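Local coordinates for protein tRNA (cytosine(72)-C(5))-methyltransferase (Pyrococcus horikoshii, PDB 5ZVH) that transfers a methyl group from S-adenosyl-L-methionine to the C5 position of cytosine 72 in several tRNAs, which appears to raise their thermal stability slightly, at residues L271-C276 with V319-T324; I226-S231 with V253-R258; A205-G210 with R236-N241. All blocks are in the same frame, centred on the assembly; numbering follows the deposited sequence.

Overall arrangement
All three contacts belong to the Rossmann-like methyltransferase domain and touch the same sinefungin molecule. Contacts 1 and 3 are buried, whereas contact 2 is only partly so, with Lys230 and Gln254 exposed. Contacts 2 and 3 share the unit of strand 225-229, helix 232-245 and strand 250-254: contact 2 pairs its two strands, and contact 3 sets its helix against loop 205-210. Ala227 packs on both Ala206 and Met238, tying the two together. Contact 1 pairs two further strands of the same sheet, centred about 15 Å from the centre of contact 2. Chemistry follows place: carboxylates recognise ribose and adenine in contact 2, backbone amides meet the ligand's carboxylate in contact 3, and contact 1 brings two cysteines together.

Contact 1: L271-C276 with V319-T324. With SFG (sinefungin), chain C.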
loop_
_atom_site.group_PDB
_atom_site.type_symbol
_atom_site.label_atom_id
_atom_site.label_comp_id
_atom_site.label_asym_id
_atom_site.label_seq_id
_atom_site.Cartn_x
_atom_site.Cartn_y
_atom_site.Cartn_z
ATOM N N LEU A 271 9.129 5.396 -13.656
ATOM C CA LEU A 271 8.311 5.409 -12.454
ATOM C C LEU A 271 9.204 5.314 -11.225
ATOM O O LEU A 271 10.022 4.397 -11.109
ATOM C CB LEU A 271 7.299 4.266 -12.465
ATOM C CG LEU A 271 6.535 4.087 -11.150
ATOM C CD1 LEU A 271 5.760 5.346 -10.786
ATOM C CD2 LEU A 271 5.599 2.903 -11.235
ATOM N N LEU A 272 9.060 6.278 -10.321
ATOM C CA LEU A 272 9.775 6.246 -9.052
ATOM C C LEU A 272 8.773 6.194 -7.901
ATOM O O LEU A 272 8.309 7.225 -7.402
ATOM C CB LEU A 272 10.708 7.452 -8.911
ATOM C CG LEU A 272 11.434 7.593 -7.566
ATOM C CD1 LEU A 272 12.152 6.310 -7.163
ATOM C CD2 LEU A 272 12.399 8.759 -7.595
ATOM N N ASP A 273 8.425 4.975 -7.505
ATOM C CA ASP A 273 7.561 4.771 -6.358
ATOM C C ASP A 273 8.472 4.622 -5.148
ATOM O O ASP A 273 8.834 3.512 -4.750
ATOM C CB ASP A 273 6.661 3.548 -6.565
ATOM C CG ASP A 273 5.696 3.331 -5.422
ATOM O OD1 ASP A 273 5.136 4.328 -4.918
ATOM O OD2 ASP A 273 5.471 2.158 -5.053
ATOM N N ALA A 274 8.853 5.762 -4.580
ATOM C CA ALA A 274 10.035 5.835 -3.730
ATOM C C ALA A 274 9.790 5.298 -2.332
ATOM O O ALA A 274 8.718 5.510 -1.765
ATOM C CB ALA A 274 10.529 7.279 -3.655
ATOM N N PRO A 275 10.795 4.605 -1.772
ATOM C CA PRO A 275 10.734 4.255 -0.353
ATOM C C PRO A 275 10.478 5.513 0.458
ATOM O O PRO A 275 11.076 6.555 0.188
ATOM C CB PRO A 275 12.119 3.655 -0.071
ATOM C CG PRO A 275 12.989 4.123 -1.193
ATOM C CD PRO A 275 12.075 4.205 -2.382
ATOM N N CYS A 276 9.592 5.420 1.435
ATOM C CA CYS A 276 9.138 6.608 2.132
ATOM C C CYS A 276 8.779 6.257 3.562
ATOM O O CYS A 276 8.740 5.081 3.926
ATOM C CB CYS A 276 7.937 7.223 1.415
ATOM S SG CYS A 276 6.473 6.172 1.433
ATOM N N VAL A 319 7.259 9.828 -13.178
ATOM C CA VAL A 319 6.166 9.816 -12.214
ATOM C C VAL A 319 6.729 9.429 -10.854
ATOM O O VAL A 319 7.284 8.337 -10.678
ATOM C CB VAL A 319 5.027 8.857 -12.622
ATOM C CG1 VAL A 319 4.123 8.541 -11.429
ATOM C CG2 VAL A 319 4.217 9.454 -13.765
ATOM N N TYR A 320 6.605 10.349 -9.907
ATOM C CA TYR A 320 7.083 10.153 -8.546
ATOM C C TYR A 320 5.897 9.907 -7.613
ATOM O O TYR A 320 4.930 10.672 -7.613
ATOM C CB TYR A 320 7.892 11.377 -8.117
ATOM C CG TYR A 320 8.395 11.386 -6.692
ATOM C CD1 TYR A 320 9.580 10.742 -6.343
ATOM C CD2 TYR A 320 7.714 12.084 -5.702
ATOM C CE1 TYR A 320 10.056 10.769 -5.042
ATOM C CE2 TYR A 320 8.181 12.115 -4.405
ATOM C CZ TYR A 320 9.353 11.457 -4.079
ATOM O OH TYR A 320 9.810 11.493 -2.785
ATOM N N SER A 321 5.958 8.837 -6.825
ATOM C CA SER A 321 4.860 8.543 -5.909
ATOM C C SER A 321 5.341 8.045 -4.545
ATOM O O SER A 321 6.379 7.386 -4.437
ATOM C CB SER A 321 3.904 7.518 -6.538
ATOM O OG SER A 321 4.528 6.261 -6.756
ATOM N N THR A 322 4.591 8.384 -3.501
ATOM C CA THR A 322 4.844 7.854 -2.161
ATOM C C THR A 322 3.529 7.501 -1.471
ATOM O O THR A 322 2.463 8.005 -1.839
ATOM C CB THR A 322 5.613 8.848 -1.254
ATOM O OG1 THR A 322 4.721 9.873 -0.795
ATOM C CG2 THR A 322 6.790 9.490 -1.986
ATOM N N CYS A 323 3.608 6.631 -0.468
ATOM C CA CYS A 323 2.465 6.379 0.403
ATOM C C CYS A 323 2.638 7.111 1.733
ATOM O O CYS A 323 2.362 6.557 2.797
ATOM C CB CYS A 323 2.267 4.866 0.616
ATOM S SG CYS A 323 3.687 3.954 1.307
ATOM N N THR A 324 3.085 8.362 1.661
ATOM C CA THR A 324 3.305 9.166 2.862
ATOM C C THR A 324 2.668 10.552 2.739
ATOM O O THR A 324 2.390 11.025 1.631
ATOM C CB THR A 324 4.811 9.309 3.182
ATOM O OG1 THR A 324 4.970 9.707 4.546
ATOM C CG2 THR A 324 5.468 10.350 2.297
HETATM N N SFG C . 6.059 0.204 -5.983
HETATM C CA SFG C . 6.271 -1.129 -5.561
HETATM C C SFG C . 5.073 -1.971 -5.964
HETATM O O SFG C . 4.905 -3.124 -5.520
HETATM O OXT SFG C . 4.231 -1.513 -6.772
HETATM C CB SFG C . 6.529 -1.146 -4.040
HETATM C CG SFG C . 7.762 -0.231 -3.676
HETATM C CD SFG C . 8.298 -0.599 -2.288
HETATM N NE SFG C . 7.384 -0.208 -1.334
HETATM C "C5'" SFG C . 9.653 0.081 -2.028
HETATM C "C4'" SFG C . 10.765 -0.691 -2.764
HETATM O "O4'" SFG C . 11.850 0.052 -2.915
HETATM C "C3'" SFG C . 11.217 -1.905 -1.969
HETATM O "O3'" SFG C . 11.031 -3.014 -2.716
HETATM C "C2'" SFG C . 12.744 -1.689 -1.728
HETATM O "O2'" SFG C . 13.465 -3.005 -1.779
HETATM C "C1'" SFG C . 13.098 -0.949 -2.715
HETATM N N9 SFG C . 14.281 -0.180 -2.413
HETATM C C8 SFG C . 14.577 0.458 -1.266
HETATM N N7 SFG C . 15.782 1.067 -1.417
HETATM C C5 SFG C . 16.227 0.804 -2.668
HETATM C C6 SFG C . 17.386 1.173 -3.343
HETATM N N6 SFG C . 18.510 1.970 -2.919
HETATM N N1 SFG C . 17.584 0.767 -4.609
HETATM C C2 SFG C . 16.640 -0.013 -5.239
HETATM N N3 SFG C . 15.506 -0.377 -4.581
HETATM C C4 SFG C . 15.306 0.037 -3.287
#
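Leu271, Leu272 and Asp273 pair in parallel with Val319, Tyr320 and Ser321, joining two strands of the Rossmann-like sheet just where their C-terminal ends open into the active site. The backbone ladder comes first. Leu272 N gives a nearly straight bond to Val319 O (2.7 Å, 173° at the hydrogen), Ser321 N returns one to Leu272 O at 2.9 Å, and Ala274 N closes the series on Ser321 O at 3.0 Å.

Apolar contacts line both faces. On the face of Leu271, its CD1 meets Val319 CG1 at 3.6 Å, with helix 184-193 lying over the pair. On the other face Leu272 and Tyr320 run side by side in the same direction, and Leu272 CD2 touches the edge of the ring at CD1 (3.7 Å), near its plane. Helix 291-311 packs over these two, while Tyr320 OH bonds to Glu329 O.

One polar side-chain pair crosses the strands. Ser321 OG donates to Asp273 OD1 at 2.7 Å, reaching the anti side of the carboxylate from 34° out of its plane. The other oxygen, OD2, forms a salt bridge with Lys211, so both oxygens have partners and the group's rotation is probably fixed beside the sinefungin that this binding-site residue helps to hold.

Past the strand ends come two cysteines. Cys323 is the predicted nucleophile, and Cys276 follows a proline, consistent with the non-nucleophilic cysteine of RsmB/NOP relatives. The SG of Cys276, turned between its own backbone N and carbonyl carbon (chi1 65°), lies 3.5 Å from Cys323 N and 3.6 Å from Cys323 SG, too far for a disulfide.

Contact 2: I226-S231 with V253-R258; sequences IAIDKS and VQMDAR. With SFG (sinefungin), chain C.
Asp229 and Met255 meet through the backbone, Met255 N bonding to Asp229 O at 3.3 Å, and this junction ends two parallel strands at the sinefungin site. In the first shell, Asp229 takes the ribose hydroxyls, O2' on OD1 and O3' on OD2; both bonds are modelled so short that their lengths are doubtful. Asp256 OD1 accepts from adenine N6 at 2.7 Å, and Ala257 N donates to N1 at 3.0 Å, almost straight at 175°.

A second shell sets these groups. Ser231 N uses the anti lone pair of Asp229 OD1 in an Asx turn. Arg258 grips the Asp256 carboxylate side-on, with NE shared between both oxygens and NH1 in a salt bridge 2.8 Å from OD2. With an alanine at Asp256, N6 would probably lose its acceptor and the Arg258 guanidinium its charge partner, leaving it freer to turn.

Farther out, Ile228 joins the strands through apolar contacts: CG1 crosses to Val253 CG2 at 3.4 Å, and CG2, anti to the backbone N, reaches Met255 CG at 3.5 Å. At the solvent-exposed end of the pair the extended Gln254 donates from NE2 to Lys230 O at 3.2 Å.

An acceptor facing N6 and a donor facing N1 match the Watson-Crick edge of adenine, while the acid at the end of strand 225-229 claims the ribose diol, as is usual in class I methyltransferases.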
loop_
_atom_site.group_PDB
_atom_site.type_symbol
_atom_site.label_atom_id
_atom_site.label_comp_id
_atom_site.label_asym_id
_atom_site.label_seq_id
_atom_site.Cartn_x
_atom_site.Cartn_y
_atom_site.Cartn_z
ATOM N N ILE A 226 11.933 -2.423 -17.497
ATOM C CA ILE A 226 13.057 -2.724 -16.631
ATOM C C ILE A 226 12.659 -2.413 -15.201
ATOM O O ILE A 226 12.249 -1.296 -14.888
ATOM C CB ILE A 226 14.306 -1.937 -17.021
ATOM C CG1 ILE A 226 14.643 -2.195 -18.490
ATOM C CG2 ILE A 226 15.467 -2.320 -16.116
ATOM C CD1 ILE A 226 15.794 -1.387 -18.990
ATOM N N ALA A 227 12.767 -3.415 -14.341
ATOM C CA ALA A 227 12.328 -3.284 -12.964
ATOM C C ALA A 227 13.487 -3.486 -11.994
ATOM O O ALA A 227 14.131 -4.535 -11.984
ATOM C CB ALA A 227 11.220 -4.274 -12.682
ATOM N N ILE A 228 13.754 -2.460 -11.194
ATOM C CA ILE A 228 14.922 -2.431 -10.325
ATOM C C ILE A 228 14.523 -2.538 -8.856
ATOM O O ILE A 228 13.568 -1.892 -8.425
ATOM C CB ILE A 228 15.721 -1.133 -10.531
ATOM C CG1 ILE A 228 16.143 -0.995 -11.991
ATOM C CG2 ILE A 228 16.911 -1.075 -9.598
ATOM C CD1 ILE A 228 16.847 0.295 -12.295
ATOM N N ASP A 229 15.240 -3.363 -8.097
ATOM C CA ASP A 229 15.133 -3.362 -6.638
ATOM C C ASP A 229 16.433 -3.826 -5.986
ATOM O O ASP A 229 17.166 -4.632 -6.554
ATOM C CB ASP A 229 13.967 -4.238 -6.171
ATOM C CG ASP A 229 13.421 -3.805 -4.821
ATOM O OD1 ASP A 229 14.002 -4.204 -3.788
ATOM O OD2 ASP A 229 12.412 -3.064 -4.789
ATOM N N LYS A 230 16.711 -3.320 -4.788
ATOM C CA LYS A 230 17.936 -3.677 -4.078
ATOM C C LYS A 230 17.776 -5.016 -3.365
ATOM O O LYS A 230 18.731 -5.788 -3.252
ATOM C CB LYS A 230 18.318 -2.587 -3.069
ATOM C CG LYS A 230 19.669 -2.807 -2.384
ATOM C CD LYS A 230 19.985 -1.704 -1.376
ATOM C CE LYS A 230 19.057 -1.771 -0.163
ATOM N NZ LYS A 230 19.577 -0.984 0.994
ATOM N N SER A 231 16.559 -5.295 -2.905
ATOM C CA SER A 231 16.284 -6.499 -2.123
ATOM C C SER A 231 16.101 -7.720 -3.014
ATOM O O SER A 231 15.299 -7.710 -3.946
ATOM C CB SER A 231 15.039 -6.306 -1.252
ATOM O OG SER A 231 14.828 -7.435 -0.421
ATOM N N VAL A 253 16.354 -6.431 -12.684
ATOM C CA VAL A 253 17.759 -6.165 -12.383
ATOM C C VAL A 253 17.926 -5.774 -10.912
ATOM O O VAL A 253 17.249 -4.874 -10.414
ATOM C CB VAL A 253 18.352 -5.067 -13.301
ATOM C CG1 VAL A 253 18.567 -5.609 -14.702
ATOM C CG2 VAL A 253 17.455 -3.860 -13.347
ATOM N N GLN A 254 18.807 -6.480 -10.207
ATOM C CA GLN A 254 19.121 -6.142 -8.821
ATOM C C GLN A 254 20.271 -5.136 -8.734
ATOM O O GLN A 254 21.341 -5.371 -9.297
ATOM C CB GLN A 254 19.467 -7.407 -8.037
ATOM C CG GLN A 254 19.633 -7.177 -6.551
ATOM C CD GLN A 254 20.075 -8.426 -5.825
ATOM O OE1 GLN A 254 20.235 -9.485 -6.432
ATOM N NE2 GLN A 254 20.261 -8.314 -4.515
ATOM N N MET A 255 20.062 -4.053 -7.984
ATOM C CA MET A 255 21.039 -2.964 -7.878
ATOM C C MET A 255 20.513 -1.822 -7.017
ATOM O O MET A 255 19.304 -1.691 -6.817
ATOM C CB MET A 255 21.403 -2.401 -9.261
ATOM C CG MET A 255 20.326 -1.505 -9.854
ATOM S SD MET A 255 20.728 -0.722 -11.431
ATOM C CE MET A 255 22.070 0.372 -10.953
ATOM N N ASP A 256 21.432 -1.004 -6.508
ATOM C CA ASP A 256 21.080 0.245 -5.841
ATOM C C ASP A 256 20.641 1.246 -6.909
ATOM O O ASP A 256 21.451 1.693 -7.723
ATOM C CB ASP A 256 22.266 0.782 -5.030
ATOM C CG ASP A 256 21.957 2.087 -4.316
ATOM O OD1 ASP A 256 20.778 2.495 -4.273
ATOM O OD2 ASP A 256 22.905 2.715 -3.799
ATOM N N ALA A 257 19.355 1.589 -6.908
ATOM C CA ALA A 257 18.778 2.422 -7.963
ATOM C C ALA A 257 19.336 3.845 -7.988
ATOM O O ALA A 257 19.144 4.578 -8.958
ATOM C CB ALA A 257 17.272 2.461 -7.824
ATOM N N ARG A 258 20.015 4.237 -6.915
ATOM C CA ARG A 258 20.645 5.550 -6.840
ATOM C C ARG A 258 21.837 5.644 -7.787
ATOM O O ARG A 258 22.311 6.733 -8.103
ATOM C CB ARG A 258 21.084 5.843 -5.406
ATOM C CG ARG A 258 19.921 5.978 -4.439
ATOM C CD ARG A 258 20.403 6.083 -3.008
ATOM N NE ARG A 258 21.238 4.948 -2.638
ATOM C CZ ARG A 258 21.831 4.815 -1.458
ATOM N NH1 ARG A 258 22.580 3.749 -1.207
ATOM N NH2 ARG A 258 21.667 5.744 -0.526
HETATM N N SFG C . 6.059 0.204 -5.983
HETATM C CA SFG C . 6.271 -1.129 -5.561
HETATM C C SFG C . 5.073 -1.971 -5.964
HETATM O O SFG C . 4.905 -3.124 -5.520
HETATM O OXT SFG C . 4.231 -1.513 -6.772
HETATM C CB SFG C . 6.529 -1.146 -4.040
HETATM C CG SFG C . 7.762 -0.231 -3.676
HETATM C CD SFG C . 8.298 -0.599 -2.288
HETATM N NE SFG C . 7.384 -0.208 -1.334
HETATM C "C5'" SFG C . 9.653 0.081 -2.028
HETATM C "C4'" SFG C . 10.765 -0.691 -2.764
HETATM O "O4'" SFG C . 11.850 0.052 -2.915
HETATM C "C3'" SFG C . 11.217 -1.905 -1.969
HETATM O "O3'" SFG C . 11.031 -3.014 -2.716
HETATM C "C2'" SFG C . 12.744 -1.689 -1.728
HETATM O "O2'" SFG C . 13.465 -3.005 -1.779
HETATM C "C1'" SFG C . 13.098 -0.949 -2.715
HETATM N N9 SFG C . 14.281 -0.180 -2.413
HETATM C C8 SFG C . 14.577 0.458 -1.266
HETATM N N7 SFG C . 15.782 1.067 -1.417
HETATM C C5 SFG C . 16.227 0.804 -2.668
HETATM C C6 SFG C . 17.386 1.173 -3.343
HETATM N N6 SFG C . 18.510 1.970 -2.919
HETATM N N1 SFG C . 17.584 0.767 -4.609
HETATM C C2 SFG C . 16.640 -0.013 -5.239
HETATM N N3 SFG C . 15.506 -0.377 -4.581
HETATM C C4 SFG C . 15.306 0.037 -3.287
#

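Contact 3: A205-G210 with R236-N241. With SFG (sinefungin), chain C.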
loop_
_atom_site.group_PDB
_atom_site.type_symbol
_atom_site.label_atom_id
_atom_site.label_comp_id
_atom_site.label_asym_id
_atom_site.label_seq_id
_atom_site.Cartn_x
_atom_site.Cartn_y
_atom_site.Cartn_z
ATOM N N ALA A 205 12.120 1.203 -8.286
ATOM C CA ALA A 205 11.874 0.619 -6.974
ATOM C C ALA A 205 10.646 -0.262 -7.104
ATOM O O ALA A 205 9.565 0.090 -6.628
ATOM C CB ALA A 205 11.679 1.691 -5.926
ATOM N N ALA A 206 10.818 -1.408 -7.755
ATOM C CA ALA A 206 9.691 -2.100 -8.363
ATOM C C ALA A 206 9.076 -3.229 -7.541
ATOM O O ALA A 206 7.911 -3.558 -7.740
ATOM C CB ALA A 206 10.108 -2.631 -9.714
ATOM N N ALA A 207 9.825 -3.820 -6.618
ATOM C CA ALA A 207 9.322 -5.010 -5.933
ATOM C C ALA A 207 8.327 -4.618 -4.844
ATOM O O ALA A 207 8.494 -3.579 -4.206
ATOM C CB ALA A 207 10.476 -5.817 -5.347
ATOM N N PRO A 208 7.287 -5.447 -4.620
ATOM C CA PRO A 208 6.975 -6.758 -5.211
ATOM C C PRO A 208 6.316 -6.757 -6.602
ATOM O O PRO A 208 5.837 -7.811 -7.027
ATOM C CB PRO A 208 6.021 -7.369 -4.186
ATOM C CG PRO A 208 5.335 -6.212 -3.593
ATOM C CD PRO A 208 6.349 -5.110 -3.534
ATOM N N GLY A 209 6.252 -5.614 -7.278
ATOM C CA GLY A 209 5.863 -5.591 -8.680
ATOM C C GLY A 209 4.423 -5.207 -8.951
ATOM O O GLY A 209 3.895 -5.467 -10.039
ATOM N N GLY A 210 3.795 -4.573 -7.967
ATOM C CA GLY A 210 2.436 -4.088 -8.110
ATOM C C GLY A 210 2.248 -3.152 -9.288
ATOM O O GLY A 210 1.440 -3.420 -10.179
ATOM N N ARG A 236 12.647 -11.782 -5.387
ATOM C CA ARG A 236 12.250 -13.176 -5.442
ATOM C C ARG A 236 10.724 -13.285 -5.422
ATOM O O ARG A 236 10.147 -14.060 -6.181
ATOM C CB ARG A 236 12.872 -13.947 -4.278
ATOM C CG ARG A 236 12.399 -15.374 -4.129
ATOM C CD ARG A 236 13.181 -16.077 -3.027
ATOM N NE ARG A 236 14.614 -15.814 -3.127
ATOM C CZ ARG A 236 15.540 -16.415 -2.388
ATOM N NH1 ARG A 236 15.188 -17.321 -1.486
ATOM N NH2 ARG A 236 16.821 -16.113 -2.550
ATOM N N LYS A 237 10.076 -12.483 -4.575
ATOM C CA LYS A 237 8.614 -12.440 -4.514
ATOM C C LYS A 237 8.025 -11.878 -5.806
ATOM O O LYS A 237 6.972 -12.319 -6.269
ATOM C CB LYS A 237 8.148 -11.601 -3.316
ATOM C CG LYS A 237 6.627 -11.503 -3.153
ATOM C CD LYS A 237 5.990 -12.871 -2.985
ATOM C CE LYS A 237 4.498 -12.769 -2.725
ATOM N NZ LYS A 237 3.889 -14.119 -2.552
ATOM N N MET A 238 8.729 -10.918 -6.392
ATOM C CA MET A 238 8.299 -10.294 -7.633
ATOM C C MET A 238 8.330 -11.280 -8.795
ATOM O O MET A 238 7.489 -11.221 -9.689
ATOM C CB MET A 238 9.173 -9.082 -7.944
ATOM C CG MET A 238 8.793 -8.368 -9.220
ATOM S SD MET A 238 9.405 -6.680 -9.259
ATOM C CE MET A 238 8.814 -6.165 -10.869
ATOM N N GLU A 239 9.323 -12.166 -8.791
ATOM C CA GLU A 239 9.414 -13.231 -9.785
ATOM C C GLU A 239 8.157 -14.105 -9.734
ATOM O O GLU A 239 7.609 -14.496 -10.765
ATOM C CB GLU A 239 10.662 -14.090 -9.550
ATOM C CG GLU A 239 11.975 -13.472 -10.022
ATOM C CD GLU A 239 13.205 -14.175 -9.449
ATOM O OE1 GLU A 239 13.048 -15.250 -8.832
ATOM O OE2 GLU A 239 14.331 -13.645 -9.609
ATOM N N GLU A 240 7.710 -14.409 -8.520
ATOM C CA GLU A 240 6.515 -15.220 -8.333
ATOM C C GLU A 240 5.265 -14.495 -8.830
ATOM O O GLU A 240 4.425 -15.097 -9.502
ATOM C CB GLU A 240 6.361 -15.616 -6.858
ATOM C CG GLU A 240 7.572 -16.349 -6.285
ATOM C CD GLU A 240 7.465 -16.583 -4.788
ATOM O OE1 GLU A 240 6.337 -16.496 -4.251
ATOM O OE2 GLU A 240 8.507 -16.858 -4.148
ATOM N N ASN A 241 5.153 -13.202 -8.516
ATOM C CA ASN A 241 4.013 -12.396 -8.963
ATOM C C ASN A 241 3.928 -12.332 -10.474
ATOM O O ASN A 241 2.846 -12.422 -11.051
ATOM C CB ASN A 241 4.097 -10.962 -8.427
ATOM C CG ASN A 241 3.844 -10.868 -6.941
ATOM O OD1 ASN A 241 3.184 -11.722 -6.353
ATOM N ND2 ASN A 241 4.371 -9.816 -6.323
HETATM N N SFG C . 6.059 0.204 -5.983
HETATM C CA SFG C . 6.271 -1.129 -5.561
HETATM C C SFG C . 5.073 -1.971 -5.964
HETATM O O SFG C . 4.905 -3.124 -5.520
HETATM O OXT SFG C . 4.231 -1.513 -6.772
HETATM C CB SFG C . 6.529 -1.146 -4.040
HETATM C CG SFG C . 7.762 -0.231 -3.676
HETATM C CD SFG C . 8.298 -0.599 -2.288
HETATM N NE SFG C . 7.384 -0.208 -1.334
HETATM C "C5'" SFG C . 9.653 0.081 -2.028
HETATM C "C4'" SFG C . 10.765 -0.691 -2.764
HETATM O "O4'" SFG C . 11.850 0.052 -2.915
HETATM C "C3'" SFG C . 11.217 -1.905 -1.969
HETATM O "O3'" SFG C . 11.031 -3.014 -2.716
HETATM C "C2'" SFG C . 12.744 -1.689 -1.728
HETATM O "O2'" SFG C . 13.465 -3.005 -1.779
HETATM C "C1'" SFG C . 13.098 -0.949 -2.715
HETATM N N9 SFG C . 14.281 -0.180 -2.413
HETATM C C8 SFG C . 14.577 0.458 -1.266
HETATM N N7 SFG C . 15.782 1.067 -1.417
HETATM C C5 SFG C . 16.227 0.804 -2.668
HETATM C C6 SFG C . 17.386 1.173 -3.343
HETATM N N6 SFG C . 18.510 1.970 -2.919
HETATM N N1 SFG C . 17.584 0.767 -4.609
HETATM C C2 SFG C . 16.640 -0.013 -5.239
HETATM N N3 SFG C . 15.506 -0.377 -4.581
HETATM C C4 SFG C . 15.306 0.037 -3.287
#
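Pro208 O is held from helix 232-245 by the amide of Asn241: ND2 donates at 2.6 Å, with 155° at the hydrogen and the oxygen lying in the amide plane. Met238 adds a CA-H contact to the same oxygen at 3.5 Å. With Asn241 OD1 bonded to Arg244, the two ends of the amide are both engaged and its flip is settled.

The carbonyl belongs to the glycine-rich turn between strand 201-203 and helix 210-218, the cofactor loop of class I methyltransferases; a cis peptide precedes Pro208. Met238 packs beneath it. Its chain is stretched out at every torsion (chi1 -180°), which carries SD to 3.7 Å from Ala207 CA and sets CE 3.7 Å from Gly209 CA and 3.9 Å from Ala206 CB. Gly209 suits this place twice over: its backbone angles would press a CB against Pro208 O, and that CB would also crowd Met238 CG. At Gly210 a CB would run into the ligand's OXT.

On its other side the loop faces sinefungin. Gly210 N donates to the ligand's O at 3.1 Å, Gly209 N adds a weak bond, and Ala205 CB lies against O4' at 3.4 Å. Because Gly209 is the N-cap of helix 210-218, the carboxylate sits at the positive end of a helix dipole, which probably favours its negative charge, while the Met238 packing and the Asn241 bond probably help to keep the loop in shape.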